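Local coordinates for protein carboxylesterase (Est-2) (Archaeoglobus fulgidus, PDB 5FRD) that probably hydrolyses carboxylic esters, as an alpha/beta-hydrolase carboxylesterase, and binds coenzyme A close to its active site, at residues A[152-155]-A[156-160]; A[175-178]-A[179-182]; A[202-205]-A[206-209]; A[227-230]-A[231-234]. All blocks are in the same frame, centred on the assembly; numbering follows the deposited sequence.

Contact 1: residues A[152-155]-A[156-160]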
loop_
_atom_site.group_PDB
_atom_site.type_symbol
_atom_site.label_atom_id
_atom_site.label_comp_id
_atom_site.label_asym_id
_atom_site.label_seq_id
_atom_site.Cartn_x
_atom_site.Cartn_y
_atom_site.Cartn_z
ATOM N N GLU A 152 -13.531 13.941 -1.375
ATOM C CA GLU A 152 -13.923 14.526 -2.655
ATOM C C GLU A 152 -12.833 14.416 -3.707
ATOM O O GLU A 152 -13.078 14.119 -4.868
ATOM C CB GLU A 152 -14.314 15.997 -2.490
ATOM C CG GLU A 152 -15.644 16.157 -1.787
ATOM C CD GLU A 152 -16.821 15.630 -2.596
ATOM O OE1 GLU A 152 -16.790 15.658 -3.842
ATOM O OE2 GLU A 152 -17.793 15.189 -1.973
ATOM N N LYS A 153 -11.599 14.669 -3.282
ATOM C CA LYS A 153 -10.486 14.536 -4.209
ATOM C C LYS A 153 -10.313 13.114 -4.703
ATOM O O LYS A 153 -10.105 12.903 -5.885
ATOM C CB LYS A 153 -9.171 14.989 -3.625
ATOM C CG LYS A 153 -8.099 15.078 -4.700
ATOM C CD LYS A 153 -7.156 16.223 -4.412
ATOM C CE LYS A 153 -5.906 16.155 -5.270
ATOM N NZ LYS A 153 -6.148 16.534 -6.691
ATOM N N LYS A 154 -10.385 12.143 -3.793
ATOM C CA LYS A 154 -10.192 10.750 -4.187
ATOM C C LYS A 154 -11.311 10.282 -5.097
ATOM O O LYS A 154 -11.081 9.534 -6.028
ATOM C CB LYS A 154 -10.082 9.834 -2.975
ATOM C CG LYS A 154 -9.755 8.385 -3.394
ATOM C CD LYS A 154 -9.142 7.586 -2.256
ATOM C CE LYS A 154 -8.643 6.206 -2.639
ATOM N NZ LYS A 154 -7.408 6.192 -3.461
ATOM N N ARG A 155 -12.538 10.767 -4.822
ATOM C CA ARG A 155 -13.654 10.461 -5.691
ATOM C C ARG A 155 -13.429 10.932 -7.128
ATOM O O ARG A 155 -13.655 10.207 -8.083
ATOM C CB ARG A 155 -14.938 11.048 -5.103
ATOM C CG ARG A 155 -16.201 10.703 -5.848
ATOM C CD ARG A 155 -17.439 11.232 -5.131
ATOM N NE ARG A 155 -18.601 11.135 -6.017
ATOM C CZ ARG A 155 -18.844 12.010 -7.005
ATOM N NH1 ARG A 155 -17.993 13.000 -7.269
ATOM N NH2 ARG A 155 -19.915 11.867 -7.774
ATOM N N ARG A 156 -12.927 12.159 -7.283
ATOM C CA ARG A 156 -12.634 12.647 -8.617
ATOM C C ARG A 156 -11.505 11.871 -9.299
ATOM O O ARG A 156 -11.539 11.583 -10.480
ATOM C CB ARG A 156 -12.299 14.136 -8.600
ATOM C CG ARG A 156 -13.484 14.997 -8.192
ATOM C CD ARG A 156 -13.278 16.466 -8.542
ATOM N NE ARG A 156 -12.054 16.953 -7.937
ATOM C CZ ARG A 156 -11.946 17.374 -6.688
ATOM N NH1 ARG A 156 -12.990 17.472 -5.864
ATOM N NH2 ARG A 156 -10.747 17.778 -6.255
ATOM N N GLU A 157 -10.481 11.552 -8.509
ATOM C CA GLU A 157 -9.395 10.705 -9.033
ATOM C C GLU A 157 -9.917 9.375 -9.549
ATOM O O GLU A 157 -9.572 8.932 -10.633
ATOM C CB GLU A 157 -8.328 10.480 -7.955
ATOM C CG GLU A 157 -7.510 11.717 -7.615
ATOM C CD GLU A 157 -6.570 11.533 -6.467
ATOM O OE1 GLU A 157 -6.674 10.527 -5.740
ATOM O OE2 GLU A 157 -5.681 12.408 -6.311
ATOM N N PHE A 158 -10.757 8.718 -8.750
ATOM C CA PHE A 158 -11.309 7.431 -9.172
ATOM C C PHE A 158 -12.168 7.560 -10.438
ATOM O O PHE A 158 -12.063 6.725 -11.337
ATOM C CB PHE A 158 -12.097 6.816 -8.015
ATOM C CG PHE A 158 -11.279 5.982 -7.039
ATOM C CD1 PHE A 158 -9.882 5.961 -7.027
ATOM C CD2 PHE A 158 -11.954 5.185 -6.124
ATOM C CE1 PHE A 158 -9.198 5.164 -6.120
ATOM C CE2 PHE A 158 -11.287 4.409 -5.194
ATOM C CZ PHE A 158 -9.907 4.389 -5.216
ATOM N N LEU A 159 -12.973 8.631 -10.504
ATOM C CA LEU A 159 -13.782 8.844 -11.717
ATOM C C LEU A 159 -12.928 9.080 -12.953
ATOM O O LEU A 159 -13.307 8.731 -14.050
ATOM C CB LEU A 159 -14.766 9.987 -11.501
ATOM C CG LEU A 159 -15.873 9.697 -10.501
ATOM C CD1 LEU A 159 -16.679 10.960 -10.205
ATOM C CD2 LEU A 159 -16.799 8.578 -10.976
ATOM N N ASP A 160 -11.746 9.689 -12.761
ATOM C CA ASP A 160 -10.763 9.890 -13.825
ATOM C C ASP A 160 -9.909 8.668 -14.181
ATOM O O ASP A 160 -9.170 8.673 -15.171
ATOM C CB ASP A 160 -9.843 11.066 -13.462
ATOM C CG ASP A 160 -10.527 12.432 -13.569
ATOM O OD1 ASP A 160 -11.635 12.524 -14.150
ATOM O OD2 ASP A 160 -9.934 13.437 -13.070
HETATM O O HOH W 1 -5.022 14.343 -8.130
HETATM O O HOH W 2 -6.924 7.701 -5.950
#
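With CG trans to the backbone nitrogen (chi1 -175°) and a bend at the last side-chain torsion (chi4 72°), Lys154 is laid over the face of the Phe158 ring one helical turn on. Lysine is deposited here in two conformers; in the one described its CG is 4.3 Å from the centroid of the Phe158 ring and only 11° from the normal, a CH-pi contact. Farther out, Lys154 CE comes within 3.4 Å of Phe158 CZ. A long aliphatic arm suits this place, since it can coat the ring and still carry its ammonium to water, which accepts from Lys154 NZ at 3.0 Å and donates a hydrogen bond to Glu157 OE1. A second water joins Lys153, in one of its two conformers, to the other oxygen, donating to Glu157 OE2 at 2.7 Å. The carboxylate thus meets two lysines through solvent. These are i to i+3 and i to i+4 contacts along helix 149-160, which belongs to the helical insertion between strands 106-112 and 192-197, where alpha/beta hydrolases commonly carry their cap. Phe158 turns inward against Val136, Met139 and Leu140 of helix 132-141. Arg155 reaches the same helix with an extended chain, and its guanidinium makes salt bridges to Asp137 and Glu133. Leu159 CD1 lies over one face of the guanidinium, offset toward its rim and 3.8 Å from Arg155 NH1.

Contact 2: residues A[175-178]-A[179-182]. With COA (coenzyme A), chain C.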
loop_
_atom_site.group_PDB
_atom_site.type_symbol
_atom_site.label_atom_id
_atom_site.label_comp_id
_atom_site.label_asym_id
_atom_site.label_seq_id
_atom_site.Cartn_x
_atom_site.Cartn_y
_atom_site.Cartn_z
ATOM N N PHE A 175 -6.050 -12.218 -5.713
ATOM C CA PHE A 175 -4.969 -12.380 -4.778
ATOM C C PHE A 175 -5.418 -13.203 -3.567
ATOM O O PHE A 175 -6.391 -12.867 -2.896
ATOM C CB PHE A 175 -4.480 -10.987 -4.323
ATOM C CG PHE A 175 -3.438 -11.038 -3.250
ATOM C CD1 PHE A 175 -2.122 -11.360 -3.552
ATOM C CD2 PHE A 175 -3.781 -10.765 -1.934
ATOM C CE1 PHE A 175 -1.183 -11.416 -2.563
ATOM C CE2 PHE A 175 -2.831 -10.814 -0.941
ATOM C CZ PHE A 175 -1.539 -11.134 -1.258
ATOM N N ASP A 176 -4.680 -14.273 -3.277
ATOM C CA ASP A 176 -5.057 -15.190 -2.201
ATOM C C ASP A 176 -3.847 -15.952 -1.674
ATOM O O ASP A 176 -3.360 -16.892 -2.324
ATOM C CB ASP A 176 -6.126 -16.174 -2.704
ATOM C CG ASP A 176 -6.598 -17.129 -1.625
ATOM O OD1 ASP A 176 -6.464 -16.818 -0.419
ATOM O OD2 ASP A 176 -7.081 -18.218 -1.983
ATOM N N LEU A 177 -3.394 -15.555 -0.485
ATOM C CA LEU A 177 -2.374 -16.258 0.261
ATOM C C LEU A 177 -2.943 -16.835 1.569
ATOM O O LEU A 177 -2.172 -17.277 2.416
ATOM C CB LEU A 177 -1.239 -15.302 0.591
ATOM C CG LEU A 177 -0.415 -14.746 -0.561
ATOM C CD1 LEU A 177 0.635 -13.775 -0.061
ATOM C CD2 LEU A 177 0.257 -15.857 -1.363
ATOM N N LEU A 178 -4.255 -16.846 1.735
ATOM C CA LEU A 178 -4.850 -17.075 3.063
ATOM C C LEU A 178 -4.458 -18.463 3.630
ATOM O O LEU A 178 -3.994 -18.559 4.761
ATOM C CB LEU A 178 -6.365 -16.905 2.978
ATOM C CG LEU A 178 -7.169 -16.866 4.268
ATOM C CD1 LEU A 178 -6.875 -15.585 5.018
ATOM C CD2 LEU A 178 -8.665 -16.972 3.961
ATOM N N GLU A 179 -4.648 -19.499 2.843
ATOM C CA GLU A 179 -4.377 -20.858 3.318
ATOM C C GLU A 179 -2.899 -21.076 3.574
ATOM O O GLU A 179 -2.545 -21.789 4.494
ATOM C CB GLU A 179 -4.976 -21.913 2.369
ATOM C CG GLU A 179 -6.499 -21.961 2.436
ATOM C CD GLU A 179 -7.030 -22.339 3.813
ATOM O OE1 GLU A 179 -6.444 -23.240 4.459
ATOM O OE2 GLU A 179 -8.025 -21.721 4.255
ATOM N N ASP A 180 -2.042 -20.440 2.774
ATOM C CA ASP A 180 -0.603 -20.537 2.977
ATOM C C ASP A 180 -0.170 -19.945 4.316
ATOM O O ASP A 180 0.731 -20.457 4.961
ATOM C CB ASP A 180 0.145 -19.870 1.825
ATOM C CG ASP A 180 0.000 -20.614 0.495
ATOM O OD1 ASP A 180 -0.428 -21.782 0.459
ATOM O OD2 ASP A 180 0.343 -20.016 -0.542
ATOM N N TYR A 181 -0.809 -18.861 4.762
ATOM C CA TYR A 181 -0.603 -18.406 6.114
ATOM C C TYR A 181 -1.179 -19.415 7.120
ATOM O O TYR A 181 -0.522 -19.722 8.093
ATOM C CB TYR A 181 -1.272 -17.045 6.375
ATOM C CG TYR A 181 -0.528 -15.821 5.893
ATOM C CD1 TYR A 181 0.464 -15.235 6.662
ATOM C CD2 TYR A 181 -0.884 -15.214 4.698
ATOM C CE1 TYR A 181 1.119 -14.077 6.230
ATOM C CE2 TYR A 181 -0.233 -14.066 4.252
ATOM C CZ TYR A 181 0.739 -13.503 5.021
ATOM O OH TYR A 181 1.378 -12.366 4.556
ATOM N N ARG A 182 -2.412 -19.849 6.888
ATOM C CA ARG A 182 -3.150 -20.707 7.839
ATOM C C ARG A 182 -2.411 -22.012 8.116
ATOM O O ARG A 182 -2.369 -22.454 9.254
ATOM C CB ARG A 182 -4.566 -21.007 7.321
ATOM C CG ARG A 182 -5.623 -19.977 7.690
ATOM C CD ARG A 182 -6.946 -20.303 7.002
ATOM N NE ARG A 182 -8.062 -19.451 7.427
ATOM C CZ ARG A 182 -9.232 -19.333 6.790
ATOM N NH1 ARG A 182 -9.483 -20.002 5.665
ATOM N NH2 ARG A 182 -10.168 -18.524 7.284
HETATM N N1A COA C . -8.191 -12.250 6.243
HETATM C C2A COA C . -8.828 -13.106 7.056
HETATM N N3A COA C . -9.912 -13.783 6.655
HETATM C C4A COA C . -10.392 -13.641 5.400
HETATM C C5A COA C . -9.759 -12.740 4.460
HETATM C C6A COA C . -8.585 -12.038 4.951
HETATM N N6A COA C . -7.942 -11.173 4.139
HETATM N N7A COA C . -10.438 -12.761 3.302
HETATM C C8A COA C . -11.427 -13.654 3.487
HETATM N N9A COA C . -11.390 -14.161 4.736
HETATM C C1B COA C . -12.356 -15.135 5.282
HETATM C C2B COA C . -13.665 -14.425 5.479
HETATM O O2B COA C . -13.673 -13.761 6.741
HETATM C C3B COA C . -14.655 -15.567 5.320
HETATM O O3B COA C . -14.761 -16.261 6.562
HETATM P P3B COA C . -16.181 -16.744 7.167
HETATM O O7A COA C . -16.638 -17.736 6.118
HETATM O O8A COA C . -16.989 -15.465 7.264
HETATM O O9A COA C . -15.808 -17.331 8.510
HETATM C C4B COA C . -14.006 -16.464 4.284
HETATM O O4B COA C . -12.598 -16.160 4.340
HETATM C C5B COA C . -14.522 -16.268 2.867
HETATM O O5B COA C . -14.346 -14.895 2.487
HETATM P P1A COA C . -14.025 -14.482 0.968
HETATM O O1A COA C . -12.982 -15.347 0.391
HETATM O O2A COA C . -13.737 -12.982 1.029
HETATM O O3A COA C . -15.340 -14.758 0.084
HETATM P P2A COA C . -16.867 -14.323 0.342
HETATM O O4A COA C . -17.523 -14.784 -0.930
HETATM O O5A COA C . -17.306 -14.760 1.706
HETATM O O6A COA C . -16.907 -12.708 0.429
HETATM C CBP COA C . -16.770 -10.445 -0.253
HETATM C CCP COA C . -16.592 -11.892 -0.692
HETATM C CDP COA C . -16.369 -9.543 -1.418
HETATM C CEP COA C . -18.255 -10.224 0.100
HETATM C CAP COA C . -15.861 -10.176 0.973
HETATM O OAP COA C . -14.490 -10.542 0.670
HETATM C C9P COA C . -15.917 -8.735 1.429
HETATM O O9P COA C . -16.926 -8.291 1.936
HETATM N N8P COA C . -14.797 -8.006 1.273
HETATM C C7P COA C . -14.626 -6.651 1.805
HETATM C C6P COA C . -15.023 -5.545 0.834
HETATM C C5P COA C . -14.133 -5.299 -0.368
HETATM O O5P COA C . -14.621 -5.213 -1.503
HETATM N N4P COA C . -12.830 -5.116 -0.136
HETATM C C3P COA C . -11.894 -4.759 -1.176
HETATM C C2P COA C . -10.550 -5.384 -0.885
HETATM S S1P COA C . -9.361 -4.797 -2.112
HETATM O O HOH W 3 -5.851 -19.643 0.194
HETATM O O HOH W 4 -1.562 -19.051 -2.539
#
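The side chains of Leu178 and Arg182 cross at a slant on the coenzyme A side of a short helix, 178-182, whose start is shaped by an Asx turn: Asp176 OD1 accepts from Leu178 N at 3.1 Å, the donor lying above the carboxylate plane. Aspartate suits the place because the same oxygen also takes a salt bridge from Arg117, a coenzyme A ligand. The tight part lies beneath the helix. Leu177, at the N-cap, has its CB 4.0 Å from Tyr181 CE2, and its carbonyl oxygen, which accepts from Tyr181 N, also sits near the plane of the phenol ring at its edge. The tyrosine is long enough to carry its hydroxyl on to Gln96 of helix 90-101. The other side is looser and wet. One water accepts from Glu179 N and donates weakly to Asp176 OD2; another donates to both Asp176 O and Asp180 OD2, bridging loop and helix. Glu179 and Arg182 each have two conformers, and in those described Arg182 NH1 meets Glu179 OE2 at 2.7 Å, the oxygen lying in the guanidinium plane. Leu178, branched at its end, can touch two partners at once. Its chi1 of -170° swings CG away from the backbone nitrogen. One methyl, CD2, then rests over the guanidinium face, 3.6 Å from Arg182 NH1, and the other, CD1, touches the adenine at C2A of coenzyme A, 3.8 Å away.

Contact 3: residues A[202-205]-A[206-209]. With COA (coenzyme A), chain C.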
loop_
_atom_site.group_PDB
_atom_site.type_symbol
_atom_site.label_atom_id
_atom_site.label_comp_id
_atom_site.label_asym_id
_atom_site.label_seq_id
_atom_site.Cartn_x
_atom_site.Cartn_y
_atom_site.Cartn_z
ATOM N N LEU A 202 -13.338 -1.882 3.897
ATOM C CA LEU A 202 -12.792 -2.583 2.749
ATOM C C LEU A 202 -11.860 -3.706 3.190
ATOM O O LEU A 202 -11.840 -4.777 2.595
ATOM C CB LEU A 202 -12.067 -1.625 1.803
ATOM C CG LEU A 202 -12.958 -0.636 1.049
ATOM C CD1 LEU A 202 -12.120 0.383 0.307
ATOM C CD2 LEU A 202 -13.866 -1.420 0.086
ATOM N N THR A 203 -11.025 -3.408 4.184
ATOM C CA THR A 203 -10.080 -4.377 4.749
ATOM C C THR A 203 -10.235 -4.221 6.260
ATOM O O THR A 203 -9.573 -3.442 6.898
ATOM C CB THR A 203 -8.627 -4.103 4.291
ATOM O OG1 THR A 203 -8.264 -2.754 4.549
ATOM C CG2 THR A 203 -8.459 -4.358 2.816
ATOM N N PRO A 204 -11.202 -4.958 6.831
ATOM C CA PRO A 204 -11.595 -4.673 8.209
ATOM C C PRO A 204 -10.639 -5.233 9.252
ATOM O O PRO A 204 -9.612 -5.871 8.933
ATOM C CB PRO A 204 -12.976 -5.324 8.308
ATOM C CG PRO A 204 -12.931 -6.412 7.319
ATOM C CD PRO A 204 -12.089 -5.922 6.181
ATOM N N LEU A 205 -10.974 -5.012 10.515
ATOM C CA LEU A 205 -10.140 -5.427 11.627
ATOM C C LEU A 205 -9.729 -6.881 11.533
ATOM O O LEU A 205 -8.566 -7.191 11.755
ATOM C CB LEU A 205 -10.883 -5.202 12.934
ATOM C CG LEU A 205 -10.175 -5.657 14.198
ATOM C CD1 LEU A 205 -8.860 -4.894 14.403
ATOM C CD2 LEU A 205 -11.078 -5.455 15.398
ATOM N N LYS A 206 -10.648 -7.779 11.202
ATOM C CA LYS A 206 -10.299 -9.200 11.171
ATOM C C LYS A 206 -9.188 -9.526 10.192
ATOM O O LYS A 206 -8.437 -10.440 10.449
ATOM C CB LYS A 206 -11.490 -10.083 10.898
ATOM C CG LYS A 206 -12.454 -10.183 12.070
ATOM C CD LYS A 206 -13.756 -10.860 11.628
ATOM C CE LYS A 206 -14.893 -10.654 12.644
ATOM N NZ LYS A 206 -15.768 -11.857 12.774
ATOM N N TYR A 207 -9.067 -8.774 9.092
ATOM C CA TYR A 207 -7.969 -9.047 8.165
ATOM C C TYR A 207 -6.625 -8.755 8.833
ATOM O O TYR A 207 -5.603 -9.414 8.538
ATOM C CB TYR A 207 -8.054 -8.204 6.914
ATOM C CG TYR A 207 -9.165 -8.501 5.938
ATOM C CD1 TYR A 207 -10.255 -9.331 6.263
ATOM C CD2 TYR A 207 -9.133 -7.949 4.655
ATOM C CE1 TYR A 207 -11.284 -9.577 5.338
ATOM C CE2 TYR A 207 -10.156 -8.182 3.734
ATOM C CZ TYR A 207 -11.242 -8.983 4.095
ATOM O OH TYR A 207 -12.302 -9.223 3.218
ATOM N N HIS A 208 -6.609 -7.763 9.721
ATOM C CA HIS A 208 -5.392 -7.299 10.386
ATOM C C HIS A 208 -5.066 -8.150 11.614
ATOM O O HIS A 208 -3.902 -8.445 11.878
ATOM C CB HIS A 208 -5.519 -5.803 10.650
ATOM C CG HIS A 208 -5.619 -5.032 9.371
ATOM N ND1 HIS A 208 -6.797 -4.871 8.680
ATOM C CD2 HIS A 208 -4.652 -4.523 8.584
ATOM C CE1 HIS A 208 -6.551 -4.241 7.546
ATOM N NE2 HIS A 208 -5.256 -4.025 7.469
ATOM N N GLU A 209 -6.100 -8.552 12.343
ATOM C CA GLU A 209 -5.886 -9.563 13.383
ATOM C C GLU A 209 -5.387 -10.876 12.775
ATOM O O GLU A 209 -4.594 -11.552 13.403
ATOM C CB GLU A 209 -7.164 -9.790 14.193
ATOM C CG GLU A 209 -7.512 -8.667 15.142
ATOM C CD GLU A 209 -6.698 -8.621 16.418
ATOM O OE1 GLU A 209 -5.705 -9.372 16.562
ATOM O OE2 GLU A 209 -7.043 -7.800 17.310
HETATM N N1A COA C . -8.191 -12.250 6.243
HETATM C C2A COA C . -8.828 -13.106 7.056
HETATM N N3A COA C . -9.912 -13.783 6.655
HETATM C C4A COA C . -10.392 -13.641 5.400
HETATM C C5A COA C . -9.759 -12.740 4.460
HETATM C C6A COA C . -8.585 -12.038 4.951
HETATM N N6A COA C . -7.942 -11.173 4.139
HETATM N N7A COA C . -10.438 -12.761 3.302
HETATM C C8A COA C . -11.427 -13.654 3.487
HETATM N N9A COA C . -11.390 -14.161 4.736
HETATM C C1B COA C . -12.356 -15.135 5.282
HETATM C C2B COA C . -13.665 -14.425 5.479
HETATM O O2B COA C . -13.673 -13.761 6.741
HETATM C C3B COA C . -14.655 -15.567 5.320
HETATM O O3B COA C . -14.761 -16.261 6.562
HETATM P P3B COA C . -16.181 -16.744 7.167
HETATM O O7A COA C . -16.638 -17.736 6.118
HETATM O O8A COA C . -16.989 -15.465 7.264
HETATM O O9A COA C . -15.808 -17.331 8.510
HETATM C C4B COA C . -14.006 -16.464 4.284
HETATM O O4B COA C . -12.598 -16.160 4.340
HETATM C C5B COA C . -14.522 -16.268 2.867
HETATM O O5B COA C . -14.346 -14.895 2.487
HETATM P P1A COA C . -14.025 -14.482 0.968
HETATM O O1A COA C . -12.982 -15.347 0.391
HETATM O O2A COA C . -13.737 -12.982 1.029
HETATM O O3A COA C . -15.340 -14.758 0.084
HETATM P P2A COA C . -16.867 -14.323 0.342
HETATM O O4A COA C . -17.523 -14.784 -0.930
HETATM O O5A COA C . -17.306 -14.760 1.706
HETATM O O6A COA C . -16.907 -12.708 0.429
HETATM C CBP COA C . -16.770 -10.445 -0.253
HETATM C CCP COA C . -16.592 -11.892 -0.692
HETATM C CDP COA C . -16.369 -9.543 -1.418
HETATM C CEP COA C . -18.255 -10.224 0.100
HETATM C CAP COA C . -15.861 -10.176 0.973
HETATM O OAP COA C . -14.490 -10.542 0.670
HETATM C C9P COA C . -15.917 -8.735 1.429
HETATM O O9P COA C . -16.926 -8.291 1.936
HETATM N N8P COA C . -14.797 -8.006 1.273
HETATM C C7P COA C . -14.626 -6.651 1.805
HETATM C C6P COA C . -15.023 -5.545 0.834
HETATM C C5P COA C . -14.133 -5.299 -0.368
HETATM O O5P COA C . -14.621 -5.213 -1.503
HETATM N N4P COA C . -12.830 -5.116 -0.136
HETATM C C3P COA C . -11.894 -4.759 -1.176
HETATM C C2P COA C . -10.550 -5.384 -0.885
HETATM S S1P COA C . -9.361 -4.797 -2.112
#
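Between Pro204 and the adenine of coenzyme A the Tyr207 ring is held by both faces. Pro204 CD stands 3.6 Å from the centroid of the Tyr207 ring, almost on its normal, in a CH-pi contact for which the rigid pyrrolidine is well suited. Over the opposite face the adenine lies nearly parallel, displaced so that its amino nitrogen N6A is above the ring centre. The site is the loop after strand 192-197 and the first turn of helix 205-214, the part of the alpha/beta-hydrolase fold that also carries Asp200, the probable triad acid. His208, the second flat group, works through its edge instead. Its ND1 donates to Pro204 O at 3.0 Å, within the imidazole plane, and its CE1 approaches Thr203 O at 3.2 Å. Beyond the contact, NE2 is hydrogen-bonded to the backbone nitrogen of Thr114, so both ring nitrogens are used and the imidazole's rotation is probably fixed. Pro204 O has a second donor, Tyr207 N, which arrives from the other face of the carbonyl plane. Leu205 O is likewise shared, by His208 N and by Glu209 N. Thr203, with OG1 placed between its backbone nitrogen and carbonyl carbon (chi1 53°), holds that hydroxyl to Asp200 OD2, while its CB leans on Tyr207 CD2. At the start of the loop the carbonyl oxygen Leu202 O accepts from the pantetheine amide nitrogen COA N4P, 2.9 Å away, with an angle of 160° at the hydrogen.

Contact 4: residues A[227-230]-A[231-234]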
loop_
_atom_site.group_PDB
_atom_site.type_symbol
_atom_site.label_atom_id
_atom_site.label_comp_id
_atom_site.label_asym_id
_atom_site.label_seq_id
_atom_site.Cartn_x
_atom_site.Cartn_y
_atom_site.Cartn_z
ATOM N N SER A 227 -10.682 5.336 8.525
ATOM C CA SER A 227 -11.147 4.172 7.817
ATOM C C SER A 227 -9.973 3.630 6.991
ATOM O O SER A 227 -8.842 3.653 7.460
ATOM C CB SER A 227 -12.369 4.559 6.973
ATOM O OG SER A 227 -12.872 3.457 6.238
ATOM N N HIS A 228 -10.232 3.168 5.791
ATOM C CA HIS A 228 -9.215 2.563 4.918
ATOM C C HIS A 228 -8.099 3.518 4.589
ATOM O O HIS A 228 -6.938 3.088 4.537
ATOM C CB HIS A 228 -9.904 2.052 3.657
ATOM C CG HIS A 228 -9.088 1.168 2.768
ATOM N ND1 HIS A 228 -8.608 -0.045 3.181
ATOM C CD2 HIS A 228 -8.767 1.274 1.458
ATOM C CE1 HIS A 228 -8.016 -0.650 2.162
ATOM N NE2 HIS A 228 -8.077 0.135 1.110
ATOM N N MET A 229 -8.400 4.800 4.414
ATOM C CA MET A 229 -7.395 5.804 3.998
ATOM C C MET A 229 -6.659 6.456 5.181
ATOM O O MET A 229 -6.397 7.663 5.208
ATOM C CB MET A 229 -8.052 6.871 3.108
ATOM C CG MET A 229 -8.772 6.329 1.903
ATOM S SD MET A 229 -7.794 5.189 0.917
ATOM C CE MET A 229 -6.446 6.229 0.423
ATOM N N VAL A 230 -6.258 5.615 6.127
ATOM C CA VAL A 230 -5.703 6.035 7.401
ATOM C C VAL A 230 -4.479 6.952 7.293
ATOM O O VAL A 230 -4.301 7.867 8.077
ATOM C CB VAL A 230 -5.449 4.804 8.280
ATOM C CG1 VAL A 230 -4.447 3.833 7.644
ATOM C CG2 VAL A 230 -4.982 5.201 9.657
ATOM N N MET A 231 -3.620 6.732 6.291
ATOM C CA MET A 231 -2.404 7.547 6.149
ATOM C C MET A 231 -2.699 8.975 5.714
ATOM O O MET A 231 -1.867 9.839 5.913
ATOM C CB MET A 231 -1.415 6.881 5.175
ATOM C CG MET A 231 -1.790 6.940 3.699
ATOM S SD MET A 231 -3.294 6.109 3.189
ATOM C CE MET A 231 -2.799 4.480 3.647
ATOM N N LEU A 232 -3.869 9.184 5.097
ATOM C CA LEU A 232 -4.357 10.509 4.703
ATOM C C LEU A 232 -5.285 11.099 5.738
ATOM O O LEU A 232 -5.318 12.313 5.905
ATOM C CB LEU A 232 -5.126 10.412 3.376
ATOM C CG LEU A 232 -4.309 10.012 2.159
ATOM C CD1 LEU A 232 -5.217 9.684 0.983
ATOM C CD2 LEU A 232 -3.340 11.119 1.798
ATOM N N GLU A 233 -6.088 10.268 6.388
ATOM C CA GLU A 233 -7.130 10.786 7.306
ATOM C C GLU A 233 -6.591 11.131 8.679
ATOM O O GLU A 233 -7.115 12.049 9.346
ATOM C CB GLU A 233 -8.233 9.742 7.490
ATOM C CG GLU A 233 -9.072 9.360 6.281
ATOM C CD GLU A 233 -10.042 8.228 6.623
ATOM O OE1 GLU A 233 -9.615 7.063 6.595
ATOM O OE2 GLU A 233 -11.234 8.525 6.933
ATOM N N LYS A 234 -5.617 10.369 9.142
ATOM C CA LYS A 234 -5.019 10.530 10.455
ATOM C C LYS A 234 -3.506 10.431 10.306
ATOM O O LYS A 234 -2.869 9.589 10.918
ATOM C CB LYS A 234 -5.534 9.491 11.449
ATOM C CG LYS A 234 -7.008 9.642 11.791
ATOM C CD LYS A 234 -7.276 10.870 12.616
ATOM C CE LYS A 234 -8.749 10.904 13.011
ATOM N NZ LYS A 234 -9.034 12.081 13.859
#
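The loop after strand 218-223 carries His228, the probable histidine of a Ser-His-Asp triad, and Ser227 and Met229 beside it are tied to the short helix 230-233 that follows. Glu233 does this with its carboxylate: OE1 takes the amide hydrogen of Ser227 N at 2.8 Å, on the syn side and 31° out of the carboxylate plane. With CG beside its backbone nitrogen (chi1 -65°) and an extended chain beyond, the glutamate reaches back across the turn. Its other oxygen, OE2, accepts from Ala145 N in the cap region, so one acid satisfies amides of two loops. Met229 sits at the N-cap and centres an inverse gamma turn closed by a weak bond from Val230 N to His228 O. Its own carbonyl is gripped twice, Met229 O accepting from Glu233 N at 2.9 Å and from Leu232 N at 3.0 Å. Flexible methionines fill the apolar side: Met229 CE touches Leu232 CD1 at 3.7 Å and lies near Met231 SD. The side chain of His228 leaves the backbone away from residues 231-234; its ND1 is hydrogen-bonded to Asp200 and the ring packs near Ser89, consistent with the histidine loop of an alpha/beta-hydrolase triad.

Overall arrangement
From the N terminus the four contacts come in series; each spans one uninterrupted run, so none nests in or crosses another. Contact 1 lies on a helix of the insertion after strand 106-112. Contact 2, about 32 Å away between centres, lies near the end of that insertion, at the turn into helix 178-182. Contact 3 joins strand 192-197 to helix 205-214 and shares coenzyme A with contact 2, though the two do not touch. Contact 4 turns the chain from strand 218-223 into helix 230-233. It meets contact 3 through Thr203, Leu202 and His228, and contact 1 through Lys154 and Met229, thereby linking insertion and sheet beside the probable active site.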